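Cellulase (Bacillus sp. BG-CS10, PDB 5E09) probably hydrolyses internal beta-1,4-glucosidic bonds of cellulose as a halophilic endoglucanase, its family 5 catalytic barrel joined to carbohydrate-binding modules. Local coordinates at residues A[226-231]-A[246-251]; A[239-244]-A[290-295]. All blocks are in the same frame, centred on the assembly; numbering follows the deposited sequence.

Contact 1: residues A[226-231]-A[246-251]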
loop_
_atom_site.group_PDB
_atom_site.type_symbol
_atom_site.label_atom_id
_atom_site.label_comp_id
_atom_site.label_asym_id
_atom_site.label_seq_id
_atom_site.Cartn_x
_atom_site.Cartn_y
_atom_site.Cartn_z
ATOM N N TYR A 226 4.825 -1.268 -4.413
ATOM C CA TYR A 226 3.414 -1.430 -4.084
ATOM C C TYR A 226 2.925 -2.841 -4.349
ATOM O O TYR A 226 1.725 -3.086 -4.431
ATOM C CB TYR A 226 2.571 -0.424 -4.866
ATOM C CG TYR A 226 2.617 0.954 -4.258
ATOM C CD1 TYR A 226 1.742 1.305 -3.234
ATOM C CD2 TYR A 226 3.546 1.896 -4.686
ATOM C CE1 TYR A 226 1.783 2.563 -2.657
ATOM C CE2 TYR A 226 3.597 3.157 -4.113
ATOM C CZ TYR A 226 2.712 3.484 -3.099
ATOM O OH TYR A 226 2.746 4.737 -2.527
ATOM N N GLY A 227 3.871 -3.762 -4.487
ATOM C CA GLY A 227 3.560 -5.170 -4.598
ATOM C C GLY A 227 3.362 -5.634 -6.023
ATOM O O GLY A 227 2.959 -4.859 -6.894
ATOM N N PHE A 228 3.667 -6.909 -6.244
ATOM C CA PHE A 228 3.376 -7.589 -7.492
ATOM C C PHE A 228 1.960 -7.242 -7.950
ATOM O O PHE A 228 0.980 -7.565 -7.276
ATOM C CB PHE A 228 3.553 -9.095 -7.313
ATOM C CG PHE A 228 3.358 -9.884 -8.568
ATOM C CD1 PHE A 228 4.115 -9.613 -9.696
ATOM C CD2 PHE A 228 2.428 -10.913 -8.616
ATOM C CE1 PHE A 228 3.943 -10.347 -10.860
ATOM C CE2 PHE A 228 2.247 -11.652 -9.778
ATOM C CZ PHE A 228 3.006 -11.367 -10.901
ATOM N N TRP A 229 1.876 -6.575 -9.098
ATOM C CA TRP A 229 0.655 -5.899 -9.539
ATOM C C TRP A 229 -0.665 -6.690 -9.441
ATOM O O TRP A 229 -1.631 -6.185 -8.872
ATOM C CB TRP A 229 0.842 -5.404 -10.981
ATOM C CG TRP A 229 -0.383 -4.735 -11.505
ATOM C CD1 TRP A 229 -0.848 -3.495 -11.166
ATOM C CD2 TRP A 229 -1.320 -5.275 -12.436
ATOM N NE1 TRP A 229 -2.018 -3.232 -11.834
ATOM C CE2 TRP A 229 -2.333 -4.313 -12.625
ATOM C CE3 TRP A 229 -1.408 -6.486 -13.136
ATOM C CZ2 TRP A 229 -3.411 -4.510 -13.483
ATOM C CZ3 TRP A 229 -2.481 -6.685 -13.988
ATOM C CH2 TRP A 229 -3.469 -5.702 -14.154
ATOM N N PRO A 230 -0.728 -7.917 -9.993
ATOM C CA PRO A 230 -2.042 -8.575 -9.986
ATOM C C PRO A 230 -2.590 -8.858 -8.581
ATOM O O PRO A 230 -3.801 -8.793 -8.355
ATOM C CB PRO A 230 -1.781 -9.893 -10.729
ATOM C CG PRO A 230 -0.483 -9.715 -11.424
ATOM C CD PRO A 230 0.308 -8.772 -10.599
ATOM N N PHE A 231 -1.704 -9.180 -7.646
ATOM C CA PHE A 231 -2.115 -9.378 -6.265
ATOM C C PHE A 231 -2.493 -8.052 -5.613
ATOM O O PHE A 231 -3.472 -7.974 -4.870
ATOM C CB PHE A 231 -1.007 -10.059 -5.454
ATOM C CG PHE A 231 -1.247 -10.034 -3.970
ATOM C CD1 PHE A 231 -2.209 -10.851 -3.390
ATOM C CD2 PHE A 231 -0.519 -9.183 -3.154
ATOM C CE1 PHE A 231 -2.433 -10.818 -2.025
ATOM C CE2 PHE A 231 -0.735 -9.150 -1.790
ATOM C CZ PHE A 231 -1.694 -9.964 -1.227
ATOM N N GLN A 246 5.741 -13.205 -3.545
ATOM C CA GLN A 246 6.912 -13.354 -2.688
ATOM C C GLN A 246 8.201 -13.208 -3.489
ATOM O O GLN A 246 9.121 -12.478 -3.096
ATOM C CB GLN A 246 6.871 -14.711 -1.983
ATOM C CG GLN A 246 5.576 -14.954 -1.215
ATOM C CD GLN A 246 5.541 -16.295 -0.509
ATOM O OE1 GLN A 246 5.142 -17.303 -1.086
ATOM N NE2 GLN A 246 5.951 -16.310 0.752
ATOM N N GLN A 247 8.245 -13.891 -4.628
ATOM C CA GLN A 247 9.426 -13.898 -5.476
ATOM C C GLN A 247 9.690 -12.517 -6.043
ATOM O O GLN A 247 10.846 -12.120 -6.200
ATOM C CB GLN A 247 9.279 -14.911 -6.609
ATOM C CG GLN A 247 10.597 -15.250 -7.289
ATOM C CD GLN A 247 11.625 -15.795 -6.311
ATOM O OE1 GLN A 247 11.330 -16.693 -5.522
ATOM N NE2 GLN A 247 12.837 -15.248 -6.353
ATOM N N ASP A 248 8.617 -11.786 -6.346
ATOM C CA ASP A 248 8.750 -10.418 -6.832
ATOM C C ASP A 248 9.400 -9.537 -5.771
ATOM O O ASP A 248 10.276 -8.712 -6.077
ATOM C CB ASP A 248 7.397 -9.843 -7.232
ATOM C CG ASP A 248 7.529 -8.525 -7.961
ATOM O OD1 ASP A 248 7.929 -8.548 -9.146
ATOM O OD2 ASP A 248 7.247 -7.470 -7.348
ATOM N N ILE A 249 8.980 -9.715 -4.521
ATOM C CA ILE A 249 9.652 -9.007 -3.426
ATOM C C ILE A 249 11.155 -9.348 -3.345
ATOM O O ILE A 249 12.034 -8.452 -3.317
ATOM C CB ILE A 249 8.984 -9.323 -2.080
ATOM C CG1 ILE A 249 7.566 -8.740 -2.058
ATOM C CG2 ILE A 249 9.825 -8.794 -0.926
ATOM C CD1 ILE A 249 6.721 -9.205 -0.898
ATOM N N ILE A 250 11.442 -10.646 -3.324
ATOM C CA ILE A 250 12.815 -11.126 -3.190
ATOM C C ILE A 250 13.720 -10.607 -4.306
ATOM O O ILE A 250 14.785 -10.058 -4.030
ATOM C CB ILE A 250 12.860 -12.666 -3.157
ATOM C CG1 ILE A 250 12.337 -13.174 -1.813
ATOM C CG2 ILE A 250 14.276 -13.174 -3.389
ATOM C CD1 ILE A 250 12.363 -14.670 -1.684
ATOM N N ASP A 251 13.293 -10.770 -5.556
ATOM C CA ASP A 251 14.069 -10.301 -6.701
ATOM C C ASP A 251 14.272 -8.787 -6.655
ATOM O O ASP A 251 15.415 -8.288 -6.764
ATOM C CB ASP A 251 13.384 -10.692 -8.018
ATOM C CG ASP A 251 13.294 -12.203 -8.212
ATOM O OD1 ASP A 251 14.007 -12.947 -7.503
ATOM O OD2 ASP A 251 12.516 -12.649 -9.083
#

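Contact 2: residues A[239-244]-A[290-295]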
loop_
_atom_site.group_PDB
_atom_site.type_symbol
_atom_site.label_atom_id
_atom_site.label_comp_id
_atom_site.label_asym_id
_atom_site.label_seq_id
_atom_site.Cartn_x
_atom_site.Cartn_y
_atom_site.Cartn_z
ATOM N N THR A 239 -5.686 -13.773 -5.628
ATOM C CA THR A 239 -6.401 -13.427 -4.408
ATOM C C THR A 239 -5.551 -13.701 -3.168
ATOM O O THR A 239 -5.776 -13.105 -2.119
ATOM C CB THR A 239 -7.727 -14.213 -4.294
ATOM O OG1 THR A 239 -7.467 -15.601 -4.509
ATOM C CG2 THR A 239 -8.727 -13.748 -5.335
ATOM N N ARG A 240 -4.578 -14.602 -3.289
ATOM C CA ARG A 240 -3.738 -14.972 -2.156
ATOM C C ARG A 240 -2.290 -14.547 -2.323
ATOM O O ARG A 240 -1.776 -14.416 -3.435
ATOM C CB ARG A 240 -3.784 -16.483 -1.895
ATOM C CG ARG A 240 -5.173 -17.082 -1.863
ATOM C CD ARG A 240 -5.148 -18.577 -1.578
ATOM N NE ARG A 240 -6.458 -19.038 -1.121
ATOM C CZ ARG A 240 -6.927 -20.272 -1.287
ATOM N NH1 ARG A 240 -6.198 -21.193 -1.905
ATOM N NH2 ARG A 240 -8.139 -20.585 -0.841
ATOM N N PHE A 241 -1.646 -14.323 -1.184
ATOM C CA PHE A 241 -0.232 -14.000 -1.135
ATOM C C PHE A 241 0.592 -15.249 -1.405
ATOM O O PHE A 241 0.988 -15.941 -0.475
ATOM C CB PHE A 241 0.123 -13.402 0.227
ATOM C CG PHE A 241 1.578 -13.067 0.377
ATOM C CD1 PHE A 241 2.147 -12.056 -0.377
ATOM C CD2 PHE A 241 2.377 -13.755 1.279
ATOM C CE1 PHE A 241 3.489 -11.739 -0.248
ATOM C CE2 PHE A 241 3.720 -13.442 1.417
ATOM C CZ PHE A 241 4.276 -12.431 0.651
ATOM N N GLU A 242 0.847 -15.543 -2.676
ATOM C CA GLU A 242 1.523 -16.789 -3.025
ATOM C C GLU A 242 2.905 -16.530 -3.663
ATOM O O GLU A 242 3.396 -15.393 -3.650
ATOM C CB GLU A 242 0.580 -17.634 -3.924
ATOM C CG GLU A 242 -0.704 -18.185 -3.277
ATOM C CD GLU A 242 -1.600 -18.937 -4.251
ATOM O OE1 GLU A 242 -1.355 -18.896 -5.478
ATOM O OE2 GLU A 242 -2.581 -19.547 -3.784
ATOM N N GLU A 243 3.504 -17.584 -4.217
ATOM C CA GLU A 243 4.913 -17.627 -4.592
ATOM C C GLU A 243 5.373 -16.517 -5.527
ATOM O O GLU A 243 6.496 -16.044 -5.380
ATOM C CB GLU A 243 5.254 -18.983 -5.223
ATOM C CG GLU A 243 6.270 -19.780 -4.417
ATOM C CD GLU A 243 6.408 -21.203 -4.912
ATOM O OE1 GLU A 243 6.575 -21.385 -6.135
ATOM O OE2 GLU A 243 6.323 -22.139 -4.085
ATOM N N GLU A 244 4.543 -16.102 -6.479
ATOM C CA GLU A 244 4.966 -15.064 -7.417
ATOM C C GLU A 244 5.102 -13.700 -6.752
ATOM O O GLU A 244 6.023 -12.939 -7.066
ATOM C CB GLU A 244 3.997 -14.963 -8.585
ATOM C CG GLU A 244 3.815 -16.256 -9.347
ATOM C CD GLU A 244 3.052 -16.039 -10.625
ATOM O OE1 GLU A 244 3.376 -15.061 -11.339
ATOM O OE2 GLU A 244 2.135 -16.839 -10.912
ATOM N N LEU A 290 -1.987 -9.119 5.697
ATOM C CA LEU A 290 -1.043 -9.277 6.805
ATOM C C LEU A 290 0.189 -10.090 6.402
ATOM O O LEU A 290 1.325 -9.688 6.674
ATOM C CB LEU A 290 -1.729 -9.941 7.999
ATOM C CG LEU A 290 -2.912 -9.197 8.619
ATOM C CD1 LEU A 290 -3.567 -10.040 9.702
ATOM C CD2 LEU A 290 -2.473 -7.854 9.174
ATOM N N LYS A 291 -0.032 -11.226 5.746
ATOM C CA LYS A 291 1.091 -12.052 5.310
ATOM C C LYS A 291 2.015 -11.299 4.339
ATOM O O LYS A 291 3.255 -11.408 4.420
ATOM C CB LYS A 291 0.580 -13.351 4.682
ATOM C CG LYS A 291 0.053 -14.352 5.718
ATOM C CD LYS A 291 -0.300 -15.704 5.096
ATOM C CE LYS A 291 -1.593 -15.630 4.308
ATOM N NZ LYS A 291 -2.045 -16.977 3.851
ATOM N N PHE A 292 1.416 -10.515 3.441
ATOM C CA PHE A 292 2.199 -9.711 2.512
ATOM C C PHE A 292 3.120 -8.761 3.268
ATOM O O PHE A 292 4.335 -8.755 3.050
ATOM C CB PHE A 292 1.301 -8.912 1.561
ATOM C CG PHE A 292 2.058 -7.919 0.715
ATOM C CD1 PHE A 292 2.644 -8.312 -0.480
ATOM C CD2 PHE A 292 2.197 -6.601 1.120
ATOM C CE1 PHE A 292 3.354 -7.403 -1.260
ATOM C CE2 PHE A 292 2.907 -5.693 0.351
ATOM C CZ PHE A 292 3.488 -6.098 -0.842
ATOM N N PHE A 293 2.546 -7.953 4.154
ATOM C CA PHE A 293 3.364 -6.959 4.851
ATOM C C PHE A 293 4.415 -7.592 5.772
ATOM O O PHE A 293 5.533 -7.075 5.886
ATOM C CB PHE A 293 2.471 -5.987 5.623
ATOM C CG PHE A 293 1.831 -4.948 4.743
ATOM C CD1 PHE A 293 2.524 -3.798 4.392
ATOM C CD2 PHE A 293 0.551 -5.133 4.239
ATOM C CE1 PHE A 293 1.951 -2.836 3.564
ATOM C CE2 PHE A 293 -0.035 -4.173 3.411
ATOM C CZ PHE A 293 0.671 -3.023 3.074
ATOM N N GLU A 294 4.075 -8.716 6.400
ATOM C CA GLU A 294 5.037 -9.430 7.248
ATOM C C GLU A 294 6.252 -9.889 6.430
ATOM O O GLU A 294 7.416 -9.649 6.801
ATOM C CB GLU A 294 4.362 -10.630 7.927
ATOM C CG GLU A 294 5.164 -11.271 9.063
ATOM C CD GLU A 294 6.162 -12.305 8.578
ATOM O OE1 GLU A 294 5.916 -12.929 7.518
ATOM O OE2 GLU A 294 7.196 -12.489 9.258
ATOM N N PHE A 295 5.970 -10.547 5.310
ATOM C CA PHE A 295 7.018 -11.003 4.404
ATOM C C PHE A 295 7.896 -9.839 3.911
ATOM O O PHE A 295 9.137 -9.854 4.041
ATOM C CB PHE A 295 6.373 -11.733 3.229
ATOM C CG PHE A 295 7.339 -12.479 2.366
ATOM C CD1 PHE A 295 7.725 -13.769 2.690
ATOM C CD2 PHE A 295 7.841 -11.903 1.214
ATOM C CE1 PHE A 295 8.611 -14.467 1.882
ATOM C CE2 PHE A 295 8.723 -12.592 0.403
ATOM C CZ PHE A 295 9.109 -13.876 0.735
#

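Contact 1: residues A[226-231]-A[246-251]
F228 and D248 carry this small contact in the (beta/alpha)8 barrel, where the loop leaving strand 219-225 passes over helix 243-261, the helix that leads back toward the next barrel strand. The two segments bury 112 Å² between them.

The apolar part is a side-by-side meeting of the two stems: F228 CB lies 3.9 Å from D248 CB, and the side chains then cross at about a right angle. D248 has CG anti to its own backbone N (chi1 -170°), which carries the carboxylate out to F228 CD1, 4.0 Å from D248 CG. Ring and carboxylate planes are turned 45° apart, an oblique approach. Within its own segment the phenyl group is covered on one face by P230, whose CD sits 3.5 Å above the plane of the F228 ring, over its centre. E244 and T245, from the first turn of helix 243-261, also touch the F228 side chain.

Among the polar groups, no hydrogen bond joins the segments. D248 OD2 stands 3.8 Å from F228 N, and its hydrogen-bond partner is the hydroxyl of Y225, at the end of the barrel strand. With an alanine here the Y225 hydroxyl would probably lose its carboxylate mate, and a gap would be likely to open beside F228 CD1. Next door, the Y226 hydroxyl is hydrogen-bonded to E271 on strand 267-272, the seventh strand, whose end carries the nucleophile in family 5 enzymes.

The backbone angles of G227 would push a beta-carbon into the Y226 carbonyl oxygen, so glycine is called for. F228 takes the N-cap position of the short helix 229-232, with F228 O accepting a weak hydrogen bond from F231 N at 3.2 Å.

Contact 2: residues A[239-244]-A[290-295]
K291 meets F241 first: its CB comes within 3.9 Å of F241 CD2, and its carbonyl carbon lies over one face of the F241 ring, toward the rim. Its NZ makes a salt bridge with E288, whose carboxylate also accepts a hydrogen bond from F241 N.

F292 makes two approaches. Its CA is 3.7 Å from the centroid of the F241 ring, over the centre of that same face, a CH-pi contact. Its own ring stands at 90° to that of F241, with F292 CD1 3.5 Å from F241 CE1.

One helical turn beyond K291, F295 closes a cluster of three phenylalanines that packs the lead-in of helix 243-261 against helix 286-302, two successive outer helices of the (beta/alpha)8 barrel. F241 CZ lies 3.4 Å from F295 CB, and the edge of the F241 ring is directed at the F295 face in an offset edge-to-face pair with planes at 64°. F241, centre of an inverse gamma turn, reaches these partners with CG anti to its backbone N (chi1 179°).

F292 and F295 also rest on I249 of helix 243-261, F293 and E294 touch helix 326-337, and L290 and K291 meet W425 on strand 425-432 of the X2 module.

How the contacts relate
The centres of contacts 1 and 2 lie about 9 Å apart, and both rest on helix 243-261, which runs between the sixth and seventh strands of the barrel. Along the chain their segments alternate: 226-231, 239-244, 246-251, then 290-295. Contact 1 sets the loop after strand 219-225 against the helix, whereas contact 2 ties the helix's lead-in to the next barrel helix, 286-302. They touch directly, with Q246 CG 3.4 Å from F241 CZ and I249 CD1 3.6 Å from F295 CD2. Packing is thus continuous from a partly exposed loop at the barrel's strand ends to a buried layer between two outer helices of the catalytic domain.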